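AbiEi antitoxin C-terminal domain-containing protein (PDB 1ZEL) is of unknown function but probably binds DNA through a winged-helix, helix-turn-helix module, and is related to AbiEi antitoxins. Local coordinates at residues A[29-37]-A[88-96]; A[143-151]-A[185-196]. All blocks are in the same frame, centred on the assembly; numbering follows the deposited sequence.

Contact 1: residues A[29-37]-A[88-96]; sequences RPVVVTKED and LPLRSWLAR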
ATOM      1  N   ARG A  29     -13.400   2.872  21.300  1.00 20.75           N
ATOM      2  CA  ARG A  29     -12.153   2.700  20.527  1.00 21.34           C
ATOM      3  C   ARG A  29     -12.398   2.788  19.013  1.00 20.84           C
ATOM      4  O   ARG A  29     -12.145   1.805  18.297  1.00 20.11           O
ATOM      5  CB  ARG A  29     -11.458   1.366  20.846  1.00 21.35           C
ATOM      6  CG  ARG A  29     -11.182   1.041  22.334  1.00 24.23           C
ATOM      7  CD  ARG A  29      -9.932   1.721  22.786  1.00 22.12           C
ATOM      8  NE  ARG A  29      -9.676   1.666  24.229  1.00 20.81           N
ATOM      9  CZ  ARG A  29      -8.585   1.121  24.755  1.00 22.15           C
ATOM     10  NH1 ARG A  29      -7.667   0.579  23.963  1.00 16.93           N
ATOM     11  NH2 ARG A  29      -8.384   1.155  26.068  1.00 17.03           N
ATOM     12  N   PRO A  30     -12.908   3.948  18.513  1.00 20.94           N
ATOM     13  CA  PRO A  30     -13.005   4.064  17.059  1.00 19.89           C
ATOM     14  C   PRO A  30     -11.617   4.093  16.389  1.00 20.82           C
ATOM     15  O   PRO A  30     -10.667   4.631  16.970  1.00 21.11           O
ATOM     16  CB  PRO A  30     -13.675   5.425  16.859  1.00 20.64           C
ATOM     17  CG  PRO A  30     -13.364   6.190  18.086  1.00 20.30           C
ATOM     18  CD  PRO A  30     -13.378   5.176  19.187  1.00 21.30           C
ATOM     19  N   VAL A  31     -11.499   3.560  15.173  1.00 20.78           N
ATOM     20  CA  VAL A  31     -10.195   3.547  14.493  1.00 21.77           C
ATOM     21  C   VAL A  31      -9.712   4.978  14.295  1.00 21.79           C
ATOM     22  O   VAL A  31      -8.560   5.288  14.559  1.00 22.26           O
ATOM     23  CB  VAL A  31     -10.243   2.912  13.104  1.00 21.76           C
ATOM     24  CG1 VAL A  31      -8.801   2.752  12.575  1.00 21.71           C
ATOM     25  CG2 VAL A  31     -10.927   1.543  13.153  1.00 26.64           C
ATOM     26  N   VAL A  32     -10.624   5.833  13.838  1.00 21.00           N
ATOM     27  CA  VAL A  32     -10.354   7.232  13.568  1.00 20.53           C
ATOM     28  C   VAL A  32     -11.511   8.010  14.192  1.00 20.53           C
ATOM     29  O   VAL A  32     -12.650   7.548  14.145  1.00 19.06           O
ATOM     30  CB  VAL A  32     -10.377   7.486  12.051  1.00 20.33           C
ATOM     31  CG1 VAL A  32     -10.408   8.958  11.753  1.00 20.34           C
ATOM     32  CG2 VAL A  32      -9.196   6.803  11.355  1.00 20.53           C
ATOM     33  N   VAL A  33     -11.201   9.170  14.775  1.00 19.65           N
ATOM     34  CA  VAL A  33     -12.213  10.069  15.315  1.00 20.37           C
ATOM     35  C   VAL A  33     -12.444  11.214  14.339  1.00 19.52           C
ATOM     36  O   VAL A  33     -11.531  11.994  14.100  1.00 19.11           O
ATOM     37  CB  VAL A  33     -11.734  10.683  16.682  1.00 20.84           C
ATOM     38  CG1 VAL A  33     -12.791  11.622  17.245  1.00 18.16           C
ATOM     39  CG2 VAL A  33     -11.455   9.568  17.702  1.00 20.86           C
ATOM     40  N   THR A  34     -13.655  11.350  13.811  1.00 19.57           N
ATOM     41  CA  THR A  34     -13.973  12.495  12.965  1.00 20.23           C
ATOM     42  C   THR A  34     -14.400  13.675  13.832  1.00 20.44           C
ATOM     43  O   THR A  34     -14.805  13.495  14.987  1.00 20.86           O
ATOM     44  CB  THR A  34     -15.072  12.177  11.925  1.00 20.79           C
ATOM     45  OG1 THR A  34     -16.316  11.962  12.591  1.00 22.22           O
ATOM     46  CG2 THR A  34     -14.731  10.916  11.156  1.00 19.32           C
ATOM     47  N   LYS A  35     -14.340  14.882  13.274  1.00 20.37           N
ATOM     48  CA  LYS A  35     -14.809  16.052  13.984  1.00 21.25           C
ATOM     49  C   LYS A  35     -16.288  15.921  14.388  1.00 20.32           C
ATOM     50  O   LYS A  35     -16.680  16.357  15.475  1.00 19.52           O
ATOM     51  CB  LYS A  35     -14.604  17.327  13.156  1.00 21.46           C
ATOM     52  CG  LYS A  35     -15.042  18.556  13.937  1.00 24.29           C
ATOM     53  CD  LYS A  35     -14.615  19.824  13.277  1.00 30.60           C
ATOM     54  CE  LYS A  35     -15.163  21.011  14.025  1.00 34.91           C
ATOM     55  NZ  LYS A  35     -14.807  22.216  13.243  1.00 36.35           N
ATOM     56  N   GLU A  36     -17.081  15.276  13.524  1.00 20.69           N
ATOM     57  CA  GLU A  36     -18.504  15.088  13.760  1.00 20.77           C
ATOM     58  C   GLU A  36     -18.745  14.128  14.907  1.00 21.37           C
ATOM     59  O   GLU A  36     -19.684  14.309  15.683  1.00 22.11           O
ATOM     60  CB  GLU A  36     -19.181  14.545  12.502  1.00 20.90           C
ATOM     61  CG  GLU A  36     -19.192  15.508  11.297  1.00 24.27           C
ATOM     62  CD  GLU A  36     -17.929  15.431  10.407  1.00 25.35           C
ATOM     63  OE1 GLU A  36     -16.899  14.860  10.815  1.00 24.52           O
ATOM     64  OE2 GLU A  36     -17.972  15.956   9.280  1.00 24.54           O
ATOM     65  N   ASP A  37     -17.920  13.081  14.990  1.00 21.52           N
ATOM     66  CA  ASP A  37     -17.992  12.101  16.063  1.00 21.88           C
ATOM     67  C   ASP A  37     -17.651  12.781  17.389  1.00 21.67           C
ATOM     68  O   ASP A  37     -18.334  12.596  18.402  1.00 22.35           O
ATOM     69  CB  ASP A  37     -17.017  10.935  15.761  1.00 21.65           C
ATOM     70  CG  ASP A  37     -17.000   9.839  16.848  1.00 28.18           C
ATOM     71  OD1 ASP A  37     -17.954   9.748  17.650  1.00 36.15           O
ATOM     72  OD2 ASP A  37     -16.020   9.045  16.896  1.00 28.05           O
ATOM     73  N   LEU A  88      -2.657   4.571   9.401  1.00 23.25           N
ATOM     74  CA  LEU A  88      -3.637   5.524   9.905  1.00 24.32           C
ATOM     75  C   LEU A  88      -3.915   6.693   8.949  1.00 24.27           C
ATOM     76  O   LEU A  88      -5.059   7.131   8.849  1.00 25.26           O
ATOM     77  CB  LEU A  88      -3.282   6.018  11.327  1.00 23.59           C
ATOM     78  CG  LEU A  88      -3.918   5.278  12.493  1.00 26.23           C
ATOM     79  CD1 LEU A  88      -3.390   5.792  13.842  1.00 30.43           C
ATOM     80  CD2 LEU A  88      -5.464   5.329  12.446  1.00 23.90           C
ATOM     81  N   PRO A  89      -2.881   7.208   8.236  1.00 24.15           N
ATOM     82  CA  PRO A  89      -3.206   8.195   7.188  1.00 23.02           C
ATOM     83  C   PRO A  89      -4.272   7.733   6.174  1.00 23.00           C
ATOM     84  O   PRO A  89      -5.137   8.523   5.781  1.00 23.27           O
ATOM     85  CB  PRO A  89      -1.863   8.416   6.481  1.00 23.11           C
ATOM     86  CG  PRO A  89      -0.811   8.084   7.553  1.00 23.11           C
ATOM     87  CD  PRO A  89      -1.416   7.003   8.385  1.00 23.97           C
ATOM     88  N   LEU A  90      -4.208   6.475   5.746  1.00 21.93           N
ATOM     89  CA  LEU A  90      -5.182   5.954   4.790  1.00 21.55           C
ATOM     90  C   LEU A  90      -6.538   5.687   5.428  1.00 22.85           C
ATOM     91  O   LEU A  90      -7.587   5.943   4.827  1.00 23.34           O
ATOM     92  CB  LEU A  90      -4.647   4.692   4.114  1.00 20.75           C
ATOM     93  CG  LEU A  90      -3.463   4.955   3.183  1.00 21.37           C
ATOM     94  CD1 LEU A  90      -2.893   3.643   2.700  1.00 18.75           C
ATOM     95  CD2 LEU A  90      -3.882   5.834   1.994  1.00 20.37           C
ATOM     96  N   ARG A  91      -6.527   5.135   6.637  1.00 22.90           N
ATOM     97  CA  ARG A  91      -7.777   4.980   7.379  1.00 22.64           C
ATOM     98  C   ARG A  91      -8.419   6.338   7.632  1.00 22.44           C
ATOM     99  O   ARG A  91      -9.641   6.438   7.642  1.00 23.24           O
ATOM    100  CB  ARG A  91      -7.540   4.252   8.706  1.00 22.83           C
ATOM    101  CG  ARG A  91      -6.840   2.895   8.524  1.00 22.55           C
ATOM    102  CD  ARG A  91      -6.892   2.087   9.800  1.00 22.09           C
ATOM    103  NE  ARG A  91      -5.738   1.196   9.913  1.00 23.79           N
ATOM    104  CZ  ARG A  91      -5.644  -0.004   9.331  1.00 25.75           C
ATOM    105  NH1 ARG A  91      -6.641  -0.483   8.602  1.00 21.62           N
ATOM    106  NH2 ARG A  91      -4.545  -0.735   9.492  1.00 26.59           N
ATOM    107  N   SER A  92      -7.626   7.381   7.864  1.00 21.66           N
ATOM    108  CA  SER A  92      -8.248   8.712   8.036  1.00 22.67           C
ATOM    109  C   SER A  92      -8.940   9.220   6.771  1.00 22.40           C
ATOM    110  O   SER A  92      -9.969   9.930   6.830  1.00 21.88           O
ATOM    111  CB  SER A  92      -7.250   9.743   8.581  1.00 23.75           C
ATOM    112  OG  SER A  92      -6.505  10.378   7.566  1.00 24.85           O
ATOM    113  N   TRP A  93      -8.384   8.862   5.621  1.00 22.25           N
ATOM    114  CA  TRP A  93      -9.042   9.129   4.350  1.00 23.14           C
ATOM    115  C   TRP A  93     -10.377   8.391   4.212  1.00 23.95           C
ATOM    116  O   TRP A  93     -11.406   9.018   3.886  1.00 24.66           O
ATOM    117  CB  TRP A  93      -8.084   8.827   3.196  1.00 23.69           C
ATOM    118  CG  TRP A  93      -8.569   9.303   1.821  1.00 23.97           C
ATOM    119  CD1 TRP A  93      -9.661  10.065   1.544  1.00 26.93           C
ATOM    120  CD2 TRP A  93      -7.911   9.066   0.575  1.00 26.80           C
ATOM    121  NE1 TRP A  93      -9.750  10.294   0.182  1.00 30.28           N
ATOM    122  CE2 TRP A  93      -8.676   9.691  -0.431  1.00 30.31           C
ATOM    123  CE3 TRP A  93      -6.740   8.385   0.214  1.00 27.32           C
ATOM    124  CZ2 TRP A  93      -8.318   9.638  -1.785  1.00 27.62           C
ATOM    125  CZ3 TRP A  93      -6.376   8.345  -1.131  1.00 21.75           C
ATOM    126  CH2 TRP A  93      -7.166   8.952  -2.111  1.00 26.31           C
ATOM    127  N   LEU A  94     -10.391   7.083   4.481  1.00 23.85           N
ATOM    128  CA  LEU A  94     -11.649   6.305   4.439  1.00 24.37           C
ATOM    129  C   LEU A  94     -12.701   6.825   5.416  1.00 25.00           C
ATOM    130  O   LEU A  94     -13.922   6.702   5.171  1.00 25.04           O
ATOM    131  CB  LEU A  94     -11.381   4.836   4.747  1.00 24.26           C
ATOM    132  CG  LEU A  94     -10.623   4.108   3.652  1.00 24.61           C
ATOM    133  CD1 LEU A  94     -10.090   2.780   4.201  1.00 26.31           C
ATOM    134  CD2 LEU A  94     -11.507   3.912   2.434  1.00 28.37           C
ATOM    135  N   ALA A  95     -12.227   7.405   6.522  1.00 25.43           N
ATOM    136  CA  ALA A  95     -13.118   7.992   7.536  1.00 26.04           C
ATOM    137  C   ALA A  95     -13.917   9.158   6.977  1.00 26.69           C
ATOM    138  O   ALA A  95     -15.075   9.360   7.353  1.00 27.68           O
ATOM    139  CB  ALA A  95     -12.319   8.430   8.745  1.00 24.94           C
ATOM    140  N   ARG A  96     -13.295   9.938   6.097  1.00 27.66           N
ATOM    141  CA  ARG A  96     -13.968  11.037   5.398  1.00 27.82           C
ATOM    142  C   ARG A  96     -14.658  10.615   4.100  1.00 28.39           C
ATOM    143  O   ARG A  96     -15.709  11.168   3.742  1.00 27.76           O
ATOM    144  CB  ARG A  96     -12.967  12.124   5.030  1.00 29.33           C
ATOM    145  CG  ARG A  96     -12.255  12.810   6.180  1.00 29.91           C
ATOM    146  CD  ARG A  96     -13.177  13.259   7.283  1.00 29.83           C
ATOM    147  NE  ARG A  96     -14.184  14.243   6.876  1.00 22.43           N
ATOM    148  CZ  ARG A  96     -14.952  14.865   7.753  1.00 26.41           C
ATOM    149  NH1 ARG A  96     -14.782  14.641   9.054  1.00 25.81           N
ATOM    150  NH2 ARG A  96     -15.855  15.733   7.343  1.00 24.55           N
TER

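Contact 2: residues A[143-151]-A[185-196]; sequences SVVRIPWNA and ALLVQIATRPAS. With FMT (formic acid), chain E.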
ATOM      1  N   SER A 143       2.826   7.464  -1.461  1.00 24.74           N
ATOM      2  CA  SER A 143       3.343   7.666  -2.806  1.00 25.40           C
ATOM      3  C   SER A 143       2.361   6.964  -3.726  1.00 24.91           C
ATOM      4  O   SER A 143       1.909   5.864  -3.423  1.00 26.14           O
ATOM      5  CB  SER A 143       4.747   7.092  -2.950  1.00 25.66           C
ATOM      6  OG  SER A 143       4.698   5.695  -2.854  1.00 30.28           O
ATOM      7  N   VAL A 144       1.981   7.612  -4.824  1.00 23.64           N
ATOM      8  CA  VAL A 144       0.902   7.101  -5.652  1.00 22.19           C
ATOM      9  C   VAL A 144       1.456   6.546  -6.956  1.00 22.72           C
ATOM     10  O   VAL A 144       2.253   7.200  -7.604  1.00 21.36           O
ATOM     11  CB  VAL A 144      -0.147   8.204  -5.971  1.00 22.44           C
ATOM     12  CG1 VAL A 144      -1.288   7.607  -6.779  1.00 22.24           C
ATOM     13  CG2 VAL A 144      -0.689   8.856  -4.675  1.00 20.31           C
ATOM     14  N   VAL A 145       1.051   5.328  -7.320  1.00 23.31           N
ATOM     15  CA  VAL A 145       1.398   4.784  -8.617  1.00 25.28           C
ATOM     16  C   VAL A 145       0.124   4.851  -9.436  1.00 26.50           C
ATOM     17  O   VAL A 145      -0.973   4.614  -8.926  1.00 25.22           O
ATOM     18  CB  VAL A 145       2.031   3.356  -8.524  1.00 25.12           C
ATOM     19  CG1 VAL A 145       1.005   2.311  -8.135  1.00 26.18           C
ATOM     20  CG2 VAL A 145       2.696   2.989  -9.861  1.00 25.17           C
ATOM     21  N   ARG A 146       0.258   5.257 -10.688  1.00 28.23           N
ATOM     22  CA  ARG A 146      -0.907   5.649 -11.466  1.00 29.33           C
ATOM     23  C   ARG A 146      -1.009   4.918 -12.803  1.00 30.11           C
ATOM     24  O   ARG A 146      -1.008   5.544 -13.866  1.00 32.42           O
ATOM     25  CB  ARG A 146      -0.876   7.160 -11.707  1.00 30.25           C
ATOM     26  CG  ARG A 146      -1.173   7.988 -10.477  1.00 30.67           C
ATOM     27  CD  ARG A 146      -2.607   8.456 -10.456  1.00 32.38           C
ATOM     28  NE  ARG A 146      -2.780   9.557  -9.510  1.00 29.24           N
ATOM     29  CZ  ARG A 146      -3.950   9.886  -8.980  1.00 28.85           C
ATOM     30  NH1 ARG A 146      -5.025   9.201  -9.332  1.00 28.37           N
ATOM     31  NH2 ARG A 146      -4.038  10.878  -8.097  1.00 26.96           N
ATOM     32  N   ILE A 147      -1.120   3.604 -12.743  1.00 28.95           N
ATOM     33  CA  ILE A 147      -1.319   2.779 -13.931  1.00 27.59           C
ATOM     34  C   ILE A 147      -2.813   2.785 -14.223  1.00 27.10           C
ATOM     35  O   ILE A 147      -3.608   2.544 -13.313  1.00 27.03           O
ATOM     36  CB  ILE A 147      -0.776   1.370 -13.648  1.00 27.79           C
ATOM     37  CG1 ILE A 147       0.728   1.473 -13.373  1.00 29.14           C
ATOM     38  CG2 ILE A 147      -1.086   0.380 -14.792  1.00 24.80           C
ATOM     39  CD1 ILE A 147       1.339   0.206 -12.913  1.00 30.42           C
ATOM     40  N   PRO A 148      -3.213   3.101 -15.479  1.00 26.71           N
ATOM     41  CA  PRO A 148      -4.633   3.315 -15.755  1.00 26.35           C
ATOM     42  C   PRO A 148      -5.474   2.053 -15.879  1.00 26.84           C
ATOM     43  O   PRO A 148      -6.250   1.912 -16.834  1.00 26.00           O
ATOM     44  CB  PRO A 148      -4.615   4.093 -17.084  1.00 26.48           C
ATOM     45  CG  PRO A 148      -3.408   3.592 -17.763  1.00 25.78           C
ATOM     46  CD  PRO A 148      -2.390   3.326 -16.691  1.00 26.48           C
ATOM     47  N   TRP A 149      -5.336   1.140 -14.915  1.00 27.30           N
ATOM     48  CA  TRP A 149      -6.293   0.056 -14.782  1.00 28.10           C
ATOM     49  C   TRP A 149      -7.743   0.566 -14.605  1.00 31.32           C
ATOM     50  O   TRP A 149      -7.988   1.627 -13.992  1.00 29.72           O
ATOM     51  CB  TRP A 149      -5.933  -0.816 -13.583  1.00 27.23           C
ATOM     52  CG  TRP A 149      -4.696  -1.635 -13.791  1.00 22.14           C
ATOM     53  CD1 TRP A 149      -4.402  -2.390 -14.884  1.00 23.00           C
ATOM     54  CD2 TRP A 149      -3.608  -1.805 -12.875  1.00 24.55           C
ATOM     55  NE1 TRP A 149      -3.194  -3.031 -14.710  1.00 26.05           N
ATOM     56  CE2 TRP A 149      -2.686  -2.690 -13.481  1.00 27.30           C
ATOM     57  CE3 TRP A 149      -3.328  -1.312 -11.590  1.00 22.45           C
ATOM     58  CZ2 TRP A 149      -1.493  -3.077 -12.856  1.00 23.74           C
ATOM     59  CZ3 TRP A 149      -2.148  -1.703 -10.970  1.00 24.37           C
ATOM     60  CH2 TRP A 149      -1.242  -2.570 -11.607  1.00 22.78           C
ATOM     61  N   ASN A 150      -8.675  -0.230 -15.151  1.00 34.88           N
ATOM     62  CA  ASN A 150     -10.123  -0.100 -14.916  1.00 37.81           C
ATOM     63  C   ASN A 150     -10.476  -0.223 -13.417  1.00 39.69           C
ATOM     64  O   ASN A 150     -10.467  -1.324 -12.825  1.00 40.41           O
ATOM     65  CB  ASN A 150     -10.893  -1.136 -15.762  1.00 38.07           C
ATOM     66  CG  ASN A 150     -12.399  -1.073 -15.544  1.00 39.46           C
ATOM     67  OD1 ASN A 150     -12.901  -0.160 -14.891  1.00 37.20           O
ATOM     68  ND2 ASN A 150     -13.123  -2.043 -16.095  1.00 39.64           N
ATOM     69  N   ALA A 151     -10.769   0.933 -12.819  1.00 41.37           N
ATOM     70  CA  ALA A 151     -11.226   1.040 -11.435  1.00 42.40           C
ATOM     71  C   ALA A 151     -12.476   0.195 -11.130  1.00 42.84           C
ATOM     72  O   ALA A 151     -12.776  -0.080  -9.965  1.00 43.05           O
ATOM     73  CB  ALA A 151     -11.488   2.500 -11.096  1.00 42.30           C
ATOM     74  N   ALA A 185      -1.254  -7.977  -9.886  1.00 20.50           N
ATOM     75  CA  ALA A 185      -1.222  -6.525 -10.061  1.00 20.55           C
ATOM     76  C   ALA A 185       0.100  -5.960  -9.561  1.00 20.99           C
ATOM     77  O   ALA A 185       0.635  -5.014 -10.142  1.00 20.24           O
ATOM     78  CB  ALA A 185      -2.422  -5.855  -9.397  1.00 19.77           C
ATOM     79  N   LEU A 186       0.639  -6.561  -8.503  1.00 21.16           N
ATOM     80  CA  LEU A 186       1.955  -6.174  -8.021  1.00 20.65           C
ATOM     81  C   LEU A 186       3.014  -6.406  -9.096  1.00 20.31           C
ATOM     82  O   LEU A 186       3.805  -5.508  -9.395  1.00 20.37           O
ATOM     83  CB  LEU A 186       2.320  -6.959  -6.765  1.00 20.17           C
ATOM     84  CG  LEU A 186       3.761  -6.778  -6.294  1.00 18.14           C
ATOM     85  CD1 LEU A 186       4.076  -5.328  -5.853  1.00 16.63           C
ATOM     86  CD2 LEU A 186       3.989  -7.759  -5.200  1.00 14.73           C
ATOM     87  N   LEU A 187       3.005  -7.589  -9.702  1.00 19.61           N
ATOM     88  CA  LEU A 187       4.033  -7.926 -10.669  1.00 19.72           C
ATOM     89  C   LEU A 187       3.899  -6.977 -11.859  1.00 19.03           C
ATOM     90  O   LEU A 187       4.900  -6.463 -12.382  1.00 20.22           O
ATOM     91  CB  LEU A 187       3.903  -9.384 -11.123  1.00 18.99           C
ATOM     92  CG  LEU A 187       5.052  -9.972 -11.946  1.00 19.12           C
ATOM     93  CD1 LEU A 187       5.190 -11.484 -11.686  1.00 16.30           C
ATOM     94  CD2 LEU A 187       4.815  -9.677 -13.462  1.00 16.51           C
ATOM     95  N   VAL A 188       2.671  -6.755 -12.312  1.00 18.86           N
ATOM     96  CA  VAL A 188       2.482  -5.851 -13.454  1.00 18.78           C
ATOM     97  C   VAL A 188       2.910  -4.423 -13.099  1.00 18.54           C
ATOM     98  O   VAL A 188       3.497  -3.722 -13.920  1.00 19.20           O
ATOM     99  CB  VAL A 188       1.063  -5.902 -14.007  1.00 18.20           C
ATOM    100  CG1 VAL A 188       0.877  -4.829 -15.074  1.00 17.53           C
ATOM    101  CG2 VAL A 188       0.803  -7.318 -14.600  1.00 16.79           C
ATOM    102  N   GLN A 189       2.652  -4.013 -11.867  1.00 17.73           N
ATOM    103  CA  GLN A 189       3.043  -2.676 -11.435  1.00 17.93           C
ATOM    104  C   GLN A 189       4.548  -2.507 -11.552  1.00 18.86           C
ATOM    105  O   GLN A 189       5.036  -1.545 -12.142  1.00 19.12           O
ATOM    106  CB  GLN A 189       2.634  -2.427  -9.980  1.00 17.26           C
ATOM    107  CG  GLN A 189       3.051  -1.026  -9.497  1.00 14.67           C
ATOM    108  CD  GLN A 189       3.184  -0.934  -8.003  1.00 20.60           C
ATOM    109  OE1 GLN A 189       2.451  -1.578  -7.271  1.00 19.98           O
ATOM    110  NE2 GLN A 189       4.119  -0.112  -7.535  1.00 21.30           N
ATOM    111  N   ILE A 190       5.291  -3.444 -10.971  1.00 18.26           N
ATOM    112  CA  ILE A 190       6.732  -3.264 -10.895  1.00 19.35           C
ATOM    113  C   ILE A 190       7.419  -3.522 -12.267  1.00 19.45           C
ATOM    114  O   ILE A 190       8.504  -3.001 -12.526  1.00 19.39           O
ATOM    115  CB  ILE A 190       7.302  -4.133  -9.760  1.00 19.30           C
ATOM    116  CG1 ILE A 190       7.163  -5.612 -10.094  1.00 19.58           C
ATOM    117  CG2 ILE A 190       6.504  -3.879  -8.459  1.00 20.27           C
ATOM    118  CD1 ILE A 190       7.832  -6.527  -9.045  1.00 18.54           C
ATOM    119  N   ALA A 191       6.793  -4.320 -13.131  1.00 18.68           N
ATOM    120  CA  ALA A 191       7.281  -4.470 -14.520  1.00 19.32           C
ATOM    121  C   ALA A 191       6.994  -3.196 -15.330  1.00 19.77           C
ATOM    122  O   ALA A 191       7.839  -2.728 -16.112  1.00 19.86           O
ATOM    123  CB  ALA A 191       6.614  -5.685 -15.194  1.00 18.76           C
ATOM    124  N   THR A 192       5.808  -2.632 -15.145  1.00 18.92           N
ATOM    125  CA  THR A 192       5.413  -1.437 -15.901  1.00 19.47           C
ATOM    126  C   THR A 192       6.256  -0.237 -15.512  1.00 20.17           C
ATOM    127  O   THR A 192       6.737   0.514 -16.401  1.00 19.91           O
ATOM    128  CB  THR A 192       3.903  -1.123 -15.721  1.00 19.23           C
ATOM    129  OG1 THR A 192       3.138  -2.221 -16.213  1.00 20.71           O
ATOM    130  CG2 THR A 192       3.492   0.153 -16.468  1.00 22.26           C
ATOM    131  N   ARG A 193       6.441  -0.060 -14.201  1.00 19.92           N
ATOM    132  CA  ARG A 193       7.173   1.095 -13.682  1.00 21.23           C
ATOM    133  C   ARG A 193       8.108   0.640 -12.564  1.00 20.47           C
ATOM    134  O   ARG A 193       7.777   0.791 -11.408  1.00 20.12           O
ATOM    135  CB  ARG A 193       6.188   2.148 -13.149  1.00 20.43           C
ATOM    136  CG  ARG A 193       5.493   2.945 -14.280  1.00 25.61           C
ATOM    137  CD  ARG A 193       4.427   3.859 -13.760  1.00 32.79           C
ATOM    138  NE  ARG A 193       3.398   4.077 -14.771  1.00 38.78           N
ATOM    139  CZ  ARG A 193       2.444   4.999 -14.687  1.00 40.01           C
ATOM    140  NH1 ARG A 193       2.398   5.817 -13.643  1.00 41.72           N
ATOM    141  NH2 ARG A 193       1.544   5.104 -15.655  1.00 40.31           N
ATOM    142  N   PRO A 194       9.259   0.049 -12.918  1.00 21.25           N
ATOM    143  CA  PRO A 194      10.164  -0.445 -11.882  1.00 21.20           C
ATOM    144  C   PRO A 194      10.565   0.616 -10.864  1.00 21.37           C
ATOM    145  O   PRO A 194      10.853   0.274  -9.734  1.00 22.16           O
ATOM    146  CB  PRO A 194      11.375  -0.940 -12.673  1.00 20.10           C
ATOM    147  CG  PRO A 194      10.823  -1.247 -14.049  1.00 23.65           C
ATOM    148  CD  PRO A 194       9.739  -0.265 -14.280  1.00 21.97           C
ATOM    149  N   ALA A 195      10.550   1.896 -11.248  1.00 22.06           N
ATOM    150  CA  ALA A 195      11.010   2.983 -10.363  1.00 22.44           C
ATOM    151  C   ALA A 195       9.973   3.280  -9.271  1.00 22.56           C
ATOM    152  O   ALA A 195      10.301   3.908  -8.244  1.00 22.18           O
ATOM    153  CB  ALA A 195      11.329   4.277 -11.180  1.00 23.10           C
ATOM    154  N   SER A 196       8.746   2.782  -9.472  1.00 21.28           N
ATOM    155  CA  SER A 196       7.681   2.961  -8.506  1.00 21.43           C
ATOM    156  C   SER A 196       7.856   2.056  -7.306  1.00 22.00           C
ATOM    157  O   SER A 196       7.191   2.248  -6.281  1.00 22.19           O
ATOM    158  CB  SER A 196       6.314   2.699  -9.140  1.00 22.08           C
ATOM    159  OG  SER A 196       6.118   1.315  -9.353  1.00 20.83           O
TER
HETATM  160  C   FMT E 703      -0.780  11.640  -7.213  1.00 57.08           C
HETATM  161  O1  FMT E 703      -1.688  12.435  -6.937  1.00 57.00           O
HETATM  162  O2  FMT E 703      -0.701  10.993  -8.270  1.00 56.65           O

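Contact 1: residues A[29-37]-A[88-96]
An edge strand of a small three-stranded antiparallel sheet, residues 33-34, meets helix 88-96 through Thr34 and, from the turn before it, Val31 and Val32, with Val32 and Ala95 in the middle. Val32 holds CG1 anti to its backbone N (chi1 167°), which brings CG1 to 3.6 Å from Ala95 CB, while its CG2 lies over the helix backbone, 3.8 Å from Arg91 O. Toward the start of the helix, the Val31 and Arg91 side chains cross at about a right angle, with Val31 CG1 3.4 Å from Arg91 CD; the guanidinium of Arg91 continues to a salt bridge with Asp85. At the other end a two-pronged, end-on salt bridge closes the contact: Arg96 NH1 meets Glu36 OE1 at 2.8 Å and Arg96 NH2 meets Glu36 OE2 at 2.9 Å. Both oxygens use their syn lone pairs, and the carboxylate and guanidinium planes are 29° apart, so the fork is twisted rather than flat. Glu36 sits in the first turn of helix 35-44, whose N-cap is Thr34: Thr34 OG1 accepts from Asp37 N at 3.1 Å. A helix beginning directly after the first strand of a strand order 1-3-2 sheet is typical of the winged-helix fold.

Contact 2: residues A[143-151]-A[185-196]
Trp149, Ile147 and Val145 line up along helix 183-192 and the 3-10 turn after it, packing the end of sheet strand 142-145 and the loop that follows onto a helix of the AbiEi antitoxin C-terminal domain. The indole comes in with its benzo end: Trp149 CH2 lies 3.4 Å from Ala185 O, and Val188 CG1 sits at the ring edge, 3.7 Å from Trp149 CZ2. One face of the indole is covered from within its own loop, by Ile147 CG2 over the ring centre. The longer branch of Ile147 reaches the helix surface, with Ile147 CD1 3.7 Å from Gln189 CA and also against Thr192 CB. Ile147 CG1 lies over one face of the Arg193 guanidinium, away from its middle, the two chains passing antiparallel. Val145 puts CG1 against the Gln189 amide, while CG2 touches both the Gln189 chain and Ser196 CB (3.7 Å from Val145 CG2).

Outward from this first shell, polar groups fix the partners. Trp149 NE1 donates to Leu222 O in helix 216-223. Gln189 NE2 donates to Ser196 OG at 3.1 Å, nearly straight (172°), with the hydroxyl oxygen in the plane of the amide; Gln189 OE1 accepts from Gly106 N, and the two bonds together fix the flip of this buried amide. Ser196 OG in turn donates a hydrogen bond to Arg193 O, in the plane of that carbonyl. On the far side of the strand end, Arg146 grips a formic acid molecule, probably from the crystallisation liquor, with Arg146 NE 2.8 Å from its O2 and Arg146 NH2 3.0 Å from its O1.

Contact 1 is a surface contact and contact 2 a partly buried one; they lie on opposite sides of the chain's centre, with their own centres about 27 Å apart, and share no helix or strand. Residues 29-37 and 88-96 join the small antiparallel sheet to the helix that also packs on strand 124-127. That strand is the neighbour of strand 142-145 in the mixed sheet, so the two contacts lie on connected parts of the fold. Both use branched aliphatics, but contact 1 adds a salt bridge between two exposed side chains at one end, whereas contact 2 adds a buried indole and a buried amide, and its exposed arginine lies against an isoleucine instead of pairing with a carboxylate across the contact.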